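Local coordinates for cystathione gamma lyase CalE6 (Micromonospora echinospora, PDB 4Q31), which belongs to the PLP-dependent enzymes of Cys/Met metabolism and carries covalently bound pyridoxal phosphate, at residues R12-G17 with G246-S251. The protein carries 1 engineered substitution. Sequence-based numbering, arbitrary orientation.
Sequences RLVHGG and GLHTLS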
ATOM      1  N   ARG C  12     -15.825  19.904  -1.918  1.00 16.47           N
ATOM      2  CA  ARG C  12     -16.358  18.539  -1.942  1.00 25.15           C
ATOM      3  C   ARG C  12     -15.304  17.504  -2.330  1.00 22.47           C
ATOM      4  O   ARG C  12     -15.352  16.367  -1.870  1.00 16.92           O
ATOM      5  CB  ARG C  12     -17.563  18.443  -2.884  1.00 16.52           C
ATOM      6  CG  ARG C  12     -18.804  19.195  -2.380  1.00 31.82           C
ATOM      7  CD  ARG C  12     -19.959  19.135  -3.398  1.00 38.41           C
ATOM      8  NE  ARG C  12     -20.123  20.401  -4.114  1.00 49.05           N
ATOM      9  CZ  ARG C  12     -20.628  20.530  -5.343  1.00 47.77           C
ATOM     10  NH1 ARG C  12     -20.734  21.738  -5.893  1.00 51.92           N
ATOM     11  NH2 ARG C  12     -21.026  19.465  -6.032  1.00 30.81           N
ATOM     12  N   LEU C  13     -14.357  17.892  -3.183  1.00 19.07           N
ATOM     13  CA  LEU C  13     -13.251  16.996  -3.547  1.00 16.32           C
ATOM     14  C   LEU C  13     -12.425  16.611  -2.334  1.00 17.34           C
ATOM     15  O   LEU C  13     -11.949  15.476  -2.229  1.00 18.30           O
ATOM     16  CB  LEU C  13     -12.336  17.663  -4.574  1.00 15.99           C
ATOM     17  CG  LEU C  13     -12.976  17.806  -5.962  1.00 19.13           C
ATOM     18  CD1 LEU C  13     -12.098  18.654  -6.862  1.00 14.62           C
ATOM     19  CD2 LEU C  13     -13.180  16.416  -6.556  1.00 14.12           C
ATOM     20  N   VAL C  14     -12.247  17.566  -1.422  1.00 14.62           N
ATOM     21  CA  VAL C  14     -11.380  17.368  -0.270  1.00 14.60           C
ATOM     22  C   VAL C  14     -12.122  16.691   0.883  1.00 16.82           C
ATOM     23  O   VAL C  14     -11.567  15.835   1.554  1.00 16.46           O
ATOM     24  CB  VAL C  14     -10.758  18.693   0.218  1.00 19.19           C
ATOM     25  CG1 VAL C  14      -9.930  18.466   1.483  1.00 15.16           C
ATOM     26  CG2 VAL C  14      -9.897  19.311  -0.885  1.00 20.79           C
ATOM     27  N   HIS C  15     -13.377  17.073   1.093  1.00 16.04           N
ATOM     28  CA  HIS C  15     -14.110  16.649   2.283  1.00 18.31           C
ATOM     29  C   HIS C  15     -15.302  15.711   2.047  1.00 20.38           C
ATOM     30  O   HIS C  15     -15.865  15.168   3.005  1.00 16.42           O
ATOM     31  CB  HIS C  15     -14.533  17.875   3.087  1.00 18.75           C
ATOM     32  CG  HIS C  15     -13.374  18.706   3.536  1.00 23.12           C
ATOM     33  ND1 HIS C  15     -12.594  18.369   4.620  1.00 21.69           N
ATOM     34  CD2 HIS C  15     -12.828  19.832   3.015  1.00 20.28           C
ATOM     35  CE1 HIS C  15     -11.640  19.269   4.773  1.00 21.01           C
ATOM     36  NE2 HIS C  15     -11.761  20.169   3.815  1.00 22.20           N
ATOM     37  N   GLY C  16     -15.676  15.510   0.788  1.00 17.35           N
ATOM     38  CA  GLY C  16     -16.717  14.550   0.463  1.00 19.64           C
ATOM     39  C   GLY C  16     -16.353  13.183   1.008  1.00 22.63           C
ATOM     40  O   GLY C  16     -15.260  12.675   0.758  1.00 22.64           O
ATOM     41  N   GLY C  17     -17.246  12.600   1.799  1.00 21.08           N
ATOM     42  CA  GLY C  17     -16.992  11.285   2.362  1.00 21.51           C
ATOM     43  C   GLY C  17     -15.875  11.237   3.394  1.00 25.60           C
ATOM     44  O   GLY C  17     -15.367  10.161   3.712  1.00 25.35           O
ATOM     45  N   GLY C 246      -6.309  10.653  -5.207  1.00 18.21           N
ATOM     46  CA  GLY C 246      -6.136  11.400  -6.446  1.00 16.45           C
ATOM     47  C   GLY C 246      -7.235  12.436  -6.628  1.00 17.00           C
ATOM     48  O   GLY C 246      -6.992  13.545  -7.115  1.00 15.85           O
ATOM     49  N   LEU C 247      -8.447  12.069  -6.215  1.00 15.04           N
ATOM     50  CA  LEU C 247      -9.615  12.950  -6.311  1.00 18.76           C
ATOM     51  C   LEU C 247      -9.407  14.338  -5.722  1.00 13.90           C
ATOM     52  O   LEU C 247      -9.947  15.301  -6.253  1.00 15.87           O
ATOM     53  CB  LEU C 247     -10.836  12.323  -5.634  1.00 20.28           C
ATOM     54  CG  LEU C 247     -11.923  11.773  -6.541  1.00 27.48           C
ATOM     55  CD1 LEU C 247     -12.941  11.020  -5.701  1.00 20.65           C
ATOM     56  CD2 LEU C 247     -12.590  12.887  -7.369  1.00 22.20           C
ATOM     57  N   HIS C 248      -8.654  14.436  -4.627  1.00 11.46           N
ATOM     58  CA  HIS C 248      -8.409  15.725  -3.978  1.00 15.64           C
ATOM     59  C   HIS C 248      -8.037  16.816  -4.971  1.00 17.88           C
ATOM     60  O   HIS C 248      -8.504  17.942  -4.863  1.00 17.09           O
ATOM     61  CB  HIS C 248      -7.293  15.623  -2.927  1.00 16.48           C
ATOM     62  CG  HIS C 248      -7.692  14.895  -1.683  1.00 17.74           C
ATOM     63  ND1 HIS C 248      -8.675  15.358  -0.836  1.00 21.06           N
ATOM     64  CD2 HIS C 248      -7.240  13.739  -1.141  1.00 15.26           C
ATOM     65  CE1 HIS C 248      -8.808  14.520   0.179  1.00 21.89           C
ATOM     66  NE2 HIS C 248      -7.955  13.525   0.012  1.00 19.44           N
ATOM     67  N   THR C 249      -7.195  16.470  -5.943  1.00 16.20           N
ATOM     68  CA  THR C 249      -6.616  17.469  -6.840  1.00 12.18           C
ATOM     69  C   THR C 249      -7.275  17.492  -8.219  1.00 12.69           C
ATOM     70  O   THR C 249      -6.772  18.140  -9.141  1.00 20.31           O
ATOM     71  CB  THR C 249      -5.098  17.231  -7.030  1.00 14.70           C
ATOM     72  OG1 THR C 249      -4.868  15.871  -7.446  1.00 12.95           O
ATOM     73  CG2 THR C 249      -4.343  17.507  -5.729  1.00 11.97           C
ATOM     74  N   LEU C 250      -8.393  16.783  -8.364  1.00 12.44           N
ATOM     75  CA  LEU C 250      -9.051  16.649  -9.658  1.00 16.53           C
ATOM     76  C   LEU C 250      -9.314  17.998 -10.347  1.00 16.89           C
ATOM     77  O   LEU C 250      -9.017  18.182 -11.525  1.00 14.43           O
ATOM     78  CB  LEU C 250     -10.364  15.859  -9.514  1.00 13.01           C
ATOM     79  CG  LEU C 250     -11.202  15.790 -10.793  1.00 12.64           C
ATOM     80  CD1 LEU C 250     -10.414  15.071 -11.872  1.00 13.66           C
ATOM     81  CD2 LEU C 250     -12.562  15.105 -10.560  1.00 12.49           C
ATOM     82  N   SER C 251      -9.858  18.949  -9.609  1.00 14.02           N
ATOM     83  CA  SER C 251     -10.183  20.237 -10.196  1.00 16.86           C
ATOM     84  C   SER C 251      -8.925  21.036 -10.568  1.00 17.94           C
ATOM     85  O   SER C 251      -8.871  21.653 -11.627  1.00 16.03           O
ATOM     86  CB  SER C 251     -11.080  21.034  -9.237  1.00 21.55           C
ATOM     87  OG  SER C 251     -11.250  22.348  -9.697  1.00 34.61           O
TER
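Leu13, in the last full turn of helix 9-15, meets the type I turn Leu247-Leu250 that links helices 237-247 and 250-270, with the CA atoms of Leu13 and His248 5.0 Å apart. That turn is closed by a backbone hydrogen bond from Leu250 N to Leu247 O (3.0 Å), and Leu13 lies against it with both branches. Leu13 CD2 rests 3.4 Å from Leu247 O and 3.7 Å from Leu247 CD2, the two leucine side chains crossing at about a right angle, while Leu13 CD1 reaches Ser251 CB (3.5 Å). Leu13 CG stands anti to its own carbonyl carbon (chi1 -71°), which sends the fork out over the turn. His248 works differently: its CB leads off from the helix, yet the ring swings back and presents an edge, with His248 ND1 3.4 Å from Val14 CA in the ring plane and His248 CE1 3.4 Å from Val14 O. Arg244 hydrogen-bonds Leu13 O and Gly16 O, and His331 of the second subunit meets the His248 ring. The contact illustrates how a single leucine can pack a helix against an interhelical turn, here at the subunit interface of a fold-type I (aspartate aminotransferase-like) PLP-dependent enzyme.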